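PDB 4F0L: amidohydrolase from Brucella melitensis biovar Abortus, which probably acts as a metal-dependent deaminase of the amidohydrolase family, related to formimidoylglutamate deiminases, and binds an iron(III) ion. Local coordinates for residues 19-24 with 39-44; 259-264 with 274-279. All coordinates share one frame; numbering follows the deposited sequence.

Contact 1: residues 19-24 with 39-44; sequences ALLPDG and CSIETG
Leu21, at the turn of the small beta hairpin 19-26, meets Ile41 near the end of strand 37-42 and Thr43 just beyond it; that strand is an outermost one of a separate four-stranded mixed sheet. Both pieces fall in the sequence range of the HutF-type N-terminal domain, so the contact joins two small sheets of that region. Leu21 CD1 makes the closest approaches, 3.8 Å to Thr43 CG2 and 4.1 Å to Ile41 CG2, with Leu21 CD2 slightly farther from the isoleucine. The leucine carries CG beside its backbone N (chi1 -57°) with the chain beyond extended, which brings CD1 to both partners. Leu21 and Ile41 lie alongside each other, pointing opposite ways, whereas Thr43 comes in at a slant and offers its methyl. Ile41 makes its nearest contact through the CG2 branch, the one lying anti to the backbone N.

No hydrogen bond passes between the segments, and the backbones stay well apart, with 9.4 Å between Leu21 CA and Ile41 CA. The hairpin is closed on its own by a type I turn from Leu21 to Gly24: Leu21 N gives to Gly24 O at 2.9 Å, and Gly24 N gives to Leu21 O at the same length. Leu387 also packs on Leu21, Ala26 of the return strand touches both Leu21 and Thr43, and Lys389 NZ forms a hydrogen bond with Ile41 O. What joins the two segments is thus a small methyl-to-methyl contact at the surface, burying 107 Å², which by itself gives little directionality.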
loop_
_atom_site.group_PDB
_atom_site.type_symbol
_atom_site.label_atom_id
_atom_site.label_comp_id
_atom_site.label_asym_id
_atom_site.label_seq_id
_atom_site.Cartn_x
_atom_site.Cartn_y
_atom_site.Cartn_z
ATOM N N ALA B 19 -2.363 -13.272 -22.441
ATOM C CA ALA B 19 -3.133 -12.048 -22.460
ATOM C C ALA B 19 -4.472 -12.320 -21.831
ATOM O O ALA B 19 -5.056 -13.382 -22.025
ATOM C CB ALA B 19 -3.296 -11.530 -23.867
ATOM N N LEU B 20 -4.945 -11.368 -21.033
ATOM C CA LEU B 20 -6.185 -11.544 -20.305
ATOM C C LEU B 20 -7.323 -10.951 -21.108
ATOM O O LEU B 20 -7.563 -9.738 -21.083
ATOM C CB LEU B 20 -6.085 -10.930 -18.888
ATOM C CG LEU B 20 -7.385 -10.965 -18.053
ATOM C CD1 LEU B 20 -8.048 -12.354 -18.001
ATOM C CD2 LEU B 20 -7.157 -10.440 -16.653
ATOM N N LEU B 21 -8.051 -11.810 -21.811
ATOM C CA LEU B 21 -9.143 -11.377 -22.648
ATOM C C LEU B 21 -10.442 -11.397 -21.846
ATOM O O LEU B 21 -10.479 -11.950 -20.735
ATOM C CB LEU B 21 -9.235 -12.287 -23.871
ATOM C CG LEU B 21 -7.989 -12.401 -24.734
ATOM C CD1 LEU B 21 -8.230 -13.341 -25.927
ATOM C CD2 LEU B 21 -7.597 -11.005 -25.224
ATOM N N PRO B 22 -11.532 -10.809 -22.395
ATOM C CA PRO B 22 -12.767 -10.736 -21.580
ATOM C C PRO B 22 -13.330 -12.090 -21.195
ATOM O O PRO B 22 -13.982 -12.203 -20.157
ATOM C CB PRO B 22 -13.748 -9.980 -22.486
ATOM C CG PRO B 22 -12.872 -9.146 -23.357
ATOM C CD PRO B 22 -11.634 -9.977 -23.604
ATOM N N ASP B 23 -13.077 -13.123 -22.005
ATOM C CA ASP B 23 -13.530 -14.456 -21.662
ATOM C C ASP B 23 -12.414 -15.292 -20.991
ATOM O O ASP B 23 -12.526 -16.499 -20.923
ATOM C CB ASP B 23 -14.150 -15.165 -22.887
ATOM C CG ASP B 23 -13.175 -15.295 -24.051
ATOM O OD1 ASP B 23 -12.111 -14.620 -24.087
ATOM O OD2 ASP B 23 -13.454 -16.098 -24.945
ATOM N N GLY B 24 -11.355 -14.652 -20.486
ATOM C CA GLY B 24 -10.306 -15.368 -19.760
ATOM C C GLY B 24 -8.890 -15.238 -20.326
ATOM O O GLY B 24 -8.661 -14.620 -21.390
ATOM N N CYS B 39 -7.540 -4.246 -34.373
ATOM C CA CYS B 39 -8.207 -4.709 -35.582
ATOM C C CYS B 39 -8.411 -6.222 -35.551
ATOM O O CYS B 39 -9.293 -6.741 -36.253
ATOM C CB CYS B 39 -7.437 -4.252 -36.832
ATOM S SG CYS B 39 -5.757 -4.899 -36.939
ATOM N N SER B 40 -7.600 -6.932 -34.774
ATOM C CA SER B 40 -7.677 -8.398 -34.705
ATOM C C SER B 40 -7.079 -8.931 -33.411
ATOM O O SER B 40 -6.179 -8.333 -32.837
ATOM C CB SER B 40 -6.960 -9.031 -35.916
ATOM O OG SER B 40 -5.587 -8.704 -35.899
ATOM N N ILE B 41 -7.635 -10.038 -32.930
ATOM C CA ILE B 41 -7.081 -10.802 -31.830
ATOM C C ILE B 41 -7.166 -12.271 -32.234
ATOM O O ILE B 41 -8.252 -12.758 -32.534
ATOM C CB ILE B 41 -7.846 -10.609 -30.512
ATOM C CG1 ILE B 41 -7.783 -9.149 -30.034
ATOM C CG2 ILE B 41 -7.250 -11.490 -29.417
ATOM C CD1 ILE B 41 -8.783 -8.888 -28.905
ATOM N N GLU B 42 -6.022 -12.949 -32.222
ATOM C CA GLU B 42 -5.880 -14.351 -32.650
ATOM C C GLU B 42 -5.197 -15.083 -31.505
ATOM O O GLU B 42 -4.172 -14.607 -31.043
ATOM C CB GLU B 42 -4.943 -14.418 -33.854
ATOM C CG GLU B 42 -5.552 -14.592 -35.223
ATOM C CD GLU B 42 -4.541 -15.241 -36.194
ATOM O OE1 GLU B 42 -3.454 -14.627 -36.407
ATOM O OE2 GLU B 42 -4.798 -16.374 -36.708
ATOM N N THR B 43 -5.723 -16.211 -31.042
ATOM C CA THR B 43 -5.095 -16.932 -29.930
ATOM C C THR B 43 -4.463 -18.250 -30.414
ATOM O O THR B 43 -4.811 -18.760 -31.472
ATOM C CB THR B 43 -6.072 -17.243 -28.799
ATOM O OG1 THR B 43 -7.043 -18.173 -29.264
ATOM C CG2 THR B 43 -6.804 -15.984 -28.308
ATOM N N GLY B 44 -3.486 -18.741 -29.663
ATOM C CA GLY B 44 -2.791 -19.976 -29.986
ATOM C C GLY B 44 -2.024 -19.918 -31.288
ATOM O O GLY B 44 -2.019 -20.911 -32.016
#

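Contact 2: residues 259-264 with 274-279; sequences RPVEWL and WCLIHA
Leu264 and Leu276 reach toward each other tip to tip, and their methyls make the closest apolar contact between the segments, 3.6 Å from Leu264 CD2 to Leu276 CD2. The other branch of Leu276 is used too: its CD1 lies 4.2 Å from Val261 CG1, one helical turn earlier, with the two side chains passing at a slant. Val261 sends CG1 out anti to its backbone N (chi1 170°), and that puts this methyl on the strand side.

Leu264 also meets an aromatic ring. Both its methyls approach the same indole carbon, CD1 at 4.0 Å and CD2 at 4.1 Å from Trp274 CZ3, in an oblique approach to the ring.

This is a helix packed on the parallel sheet of the amidohydrolase TIM barrel: the axes of the short segments 260-264 and 274-276 approach to 11.9 Å and run nearly antiparallel, at 164°, as in the helix-then-strand step of a beta/alpha barrel. The strand is flanked by 238-242 and 296-299, and Leu226 of helix 223-229 also packs on Leu264.

No hydrogen bond links the two segments. At the helix start Arg259, in the N-cap position, gives its backbone N to Glu262 OE1 at 3.1 Å, meeting the anti side of the carboxylate, 30° out of its plane. Outside the segments, Glu286 takes a salt bridge from Arg259 NE and a hydrogen bond from Glu262 N.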
loop_
_atom_site.group_PDB
_atom_site.type_symbol
_atom_site.label_atom_id
_atom_site.label_comp_id
_atom_site.label_asym_id
_atom_site.label_seq_id
_atom_site.Cartn_x
_atom_site.Cartn_y
_atom_site.Cartn_z
ATOM N N ARG B 259 -31.374 9.371 2.924
ATOM C CA ARG B 259 -29.922 9.283 2.787
ATOM C C ARG B 259 -29.538 9.729 1.375
ATOM O O ARG B 259 -30.394 9.867 0.499
ATOM C CB ARG B 259 -29.457 7.847 3.057
ATOM C CG ARG B 259 -29.832 7.262 4.420
ATOM C CD ARG B 259 -29.588 5.737 4.427
ATOM N NE ARG B 259 -28.161 5.449 4.197
ATOM C CZ ARG B 259 -27.240 5.409 5.157
ATOM N NH1 ARG B 259 -27.584 5.571 6.441
ATOM N NH2 ARG B 259 -25.979 5.211 4.842
ATOM N N PRO B 260 -28.242 9.997 1.137
ATOM C CA PRO B 260 -27.872 10.573 -0.161
ATOM C C PRO B 260 -28.156 9.670 -1.374
ATOM O O PRO B 260 -28.792 10.119 -2.326
ATOM C CB PRO B 260 -26.365 10.880 0.003
ATOM C CG PRO B 260 -26.248 11.129 1.485
ATOM C CD PRO B 260 -27.169 10.126 2.129
ATOM N N VAL B 261 -27.703 8.417 -1.371
ATOM C CA VAL B 261 -27.854 7.603 -2.584
ATOM C C VAL B 261 -29.360 7.386 -2.797
ATOM O O VAL B 261 -29.871 7.542 -3.884
ATOM C CB VAL B 261 -27.086 6.260 -2.511
ATOM C CG1 VAL B 261 -27.483 5.365 -3.687
ATOM C CG2 VAL B 261 -25.568 6.511 -2.446
ATOM N N GLU B 262 -30.064 7.068 -1.731
ATOM C CA GLU B 262 -31.505 6.909 -1.781
ATOM C C GLU B 262 -32.184 8.144 -2.394
ATOM O O GLU B 262 -33.042 8.042 -3.271
ATOM C CB GLU B 262 -31.991 6.673 -0.334
ATOM C CG GLU B 262 -33.480 6.543 -0.167
ATOM C CD GLU B 262 -33.936 6.587 1.267
ATOM O OE1 GLU B 262 -33.176 6.988 2.183
ATOM O OE2 GLU B 262 -35.098 6.213 1.465
ATOM N N TRP B 263 -31.778 9.317 -1.945
ATOM C CA TRP B 263 -32.379 10.533 -2.448
ATOM C C TRP B 263 -32.130 10.664 -3.927
ATOM O O TRP B 263 -33.060 10.915 -4.720
ATOM C CB TRP B 263 -31.826 11.710 -1.687
ATOM C CG TRP B 263 -32.534 12.955 -2.062
ATOM C CD1 TRP B 263 -33.585 13.574 -1.391
ATOM C CD2 TRP B 263 -32.305 13.761 -3.253
ATOM N NE1 TRP B 263 -33.995 14.686 -2.075
ATOM C CE2 TRP B 263 -33.275 14.846 -3.201
ATOM C CE3 TRP B 263 -31.429 13.691 -4.321
ATOM C CZ2 TRP B 263 -33.337 15.811 -4.175
ATOM C CZ3 TRP B 263 -31.510 14.668 -5.305
ATOM C CH2 TRP B 263 -32.447 15.699 -5.233
ATOM N N LEU B 264 -30.875 10.430 -4.330
ATOM C CA LEU B 264 -30.518 10.495 -5.723
ATOM C C LEU B 264 -31.329 9.482 -6.573
ATOM O O LEU B 264 -31.845 9.826 -7.639
ATOM C CB LEU B 264 -29.004 10.285 -5.885
ATOM C CG LEU B 264 -28.426 10.590 -7.268
ATOM C CD1 LEU B 264 -28.622 12.063 -7.596
ATOM C CD2 LEU B 264 -26.935 10.220 -7.320
ATOM N N TRP B 274 -24.495 6.920 -15.058
ATOM C CA TRP B 274 -24.087 7.560 -13.825
ATOM C C TRP B 274 -22.970 6.810 -13.172
ATOM O O TRP B 274 -22.964 5.567 -13.193
ATOM C CB TRP B 274 -25.246 7.653 -12.847
ATOM C CG TRP B 274 -26.331 8.627 -13.261
ATOM C CD1 TRP B 274 -27.207 8.553 -14.359
ATOM C CD2 TRP B 274 -26.689 9.868 -12.587
ATOM N NE1 TRP B 274 -28.044 9.642 -14.391
ATOM C CE2 TRP B 274 -27.801 10.458 -13.361
ATOM C CE3 TRP B 274 -26.225 10.528 -11.459
ATOM C CZ2 TRP B 274 -28.386 11.666 -13.002
ATOM C CZ3 TRP B 274 -26.822 11.754 -11.107
ATOM C CH2 TRP B 274 -27.885 12.298 -11.853
ATOM N N CYS B 275 -22.030 7.579 -12.604
ATOM C CA CYS B 275 -20.986 7.053 -11.746
ATOM C C CYS B 275 -21.040 7.801 -10.398
ATOM O O CYS B 275 -20.915 9.034 -10.349
ATOM C CB CYS B 275 -19.606 7.202 -12.374
ATOM S SG CYS B 275 -18.281 6.502 -11.346
ATOM N N LEU B 276 -21.304 7.057 -9.331
ATOM C CA LEU B 276 -21.462 7.687 -8.022
ATOM C C LEU B 276 -20.159 7.481 -7.338
ATOM O O LEU B 276 -19.770 6.350 -7.069
ATOM C CB LEU B 276 -22.596 7.047 -7.217
ATOM C CG LEU B 276 -23.962 6.912 -7.880
ATOM C CD1 LEU B 276 -25.030 6.502 -6.846
ATOM C CD2 LEU B 276 -24.338 8.172 -8.641
ATOM N N ILE B 277 -19.471 8.578 -7.080
ATOM C CA ILE B 277 -18.122 8.545 -6.516
ATOM C C ILE B 277 -18.188 8.300 -4.990
ATOM O O ILE B 277 -18.963 8.938 -4.265
ATOM C CB ILE B 277 -17.345 9.845 -6.825
ATOM C CG1 ILE B 277 -17.440 10.177 -8.322
ATOM C CG2 ILE B 277 -15.866 9.705 -6.415
ATOM C CD1 ILE B 277 -16.792 9.120 -9.218
ATOM N N HIS B 278 -17.360 7.363 -4.529
ATOM C CA HIS B 278 -17.356 6.882 -3.133
ATOM C C HIS B 278 -18.514 5.983 -2.797
ATOM O O HIS B 278 -18.324 4.746 -2.660
ATOM C CB HIS B 278 -17.180 8.022 -2.108
ATOM C CG HIS B 278 -16.013 8.921 -2.420
ATOM N ND1 HIS B 278 -14.757 8.453 -2.526
ATOM C CD2 HIS B 278 -15.956 10.293 -2.693
ATOM C CE1 HIS B 278 -13.924 9.467 -2.834
ATOM N NE2 HIS B 278 -14.666 10.596 -2.958
ATOM N N ALA B 279 -19.715 6.559 -2.649
ATOM C CA ALA B 279 -20.889 5.789 -2.255
ATOM C C ALA B 279 -20.516 4.928 -1.047
ATOM O O ALA B 279 -20.929 3.777 -0.955
ATOM C CB ALA B 279 -21.367 4.900 -3.394
#

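Overall arrangement
The two contacts lie in different parts of the chain without touching, their centres 35 Å apart and their nearest atoms about 20 Å apart. Contact 1 comes first in sequence, within the HutF-type N-terminal range, its centre about 25 Å from the centre of the chain, at the surface and away from the metal site. Contact 2 lies deeper, its centre about 17 Å from the centre of the chain, in the barrel that holds the iron(III) ion bound by His65, His67, His241 and Asp329. The side chain of Leu276 is about 8 Å from that of His241 and about 12 Å from the ion, near the metal site without touching the ion; in segment 274-279, His278 packs on Asp329.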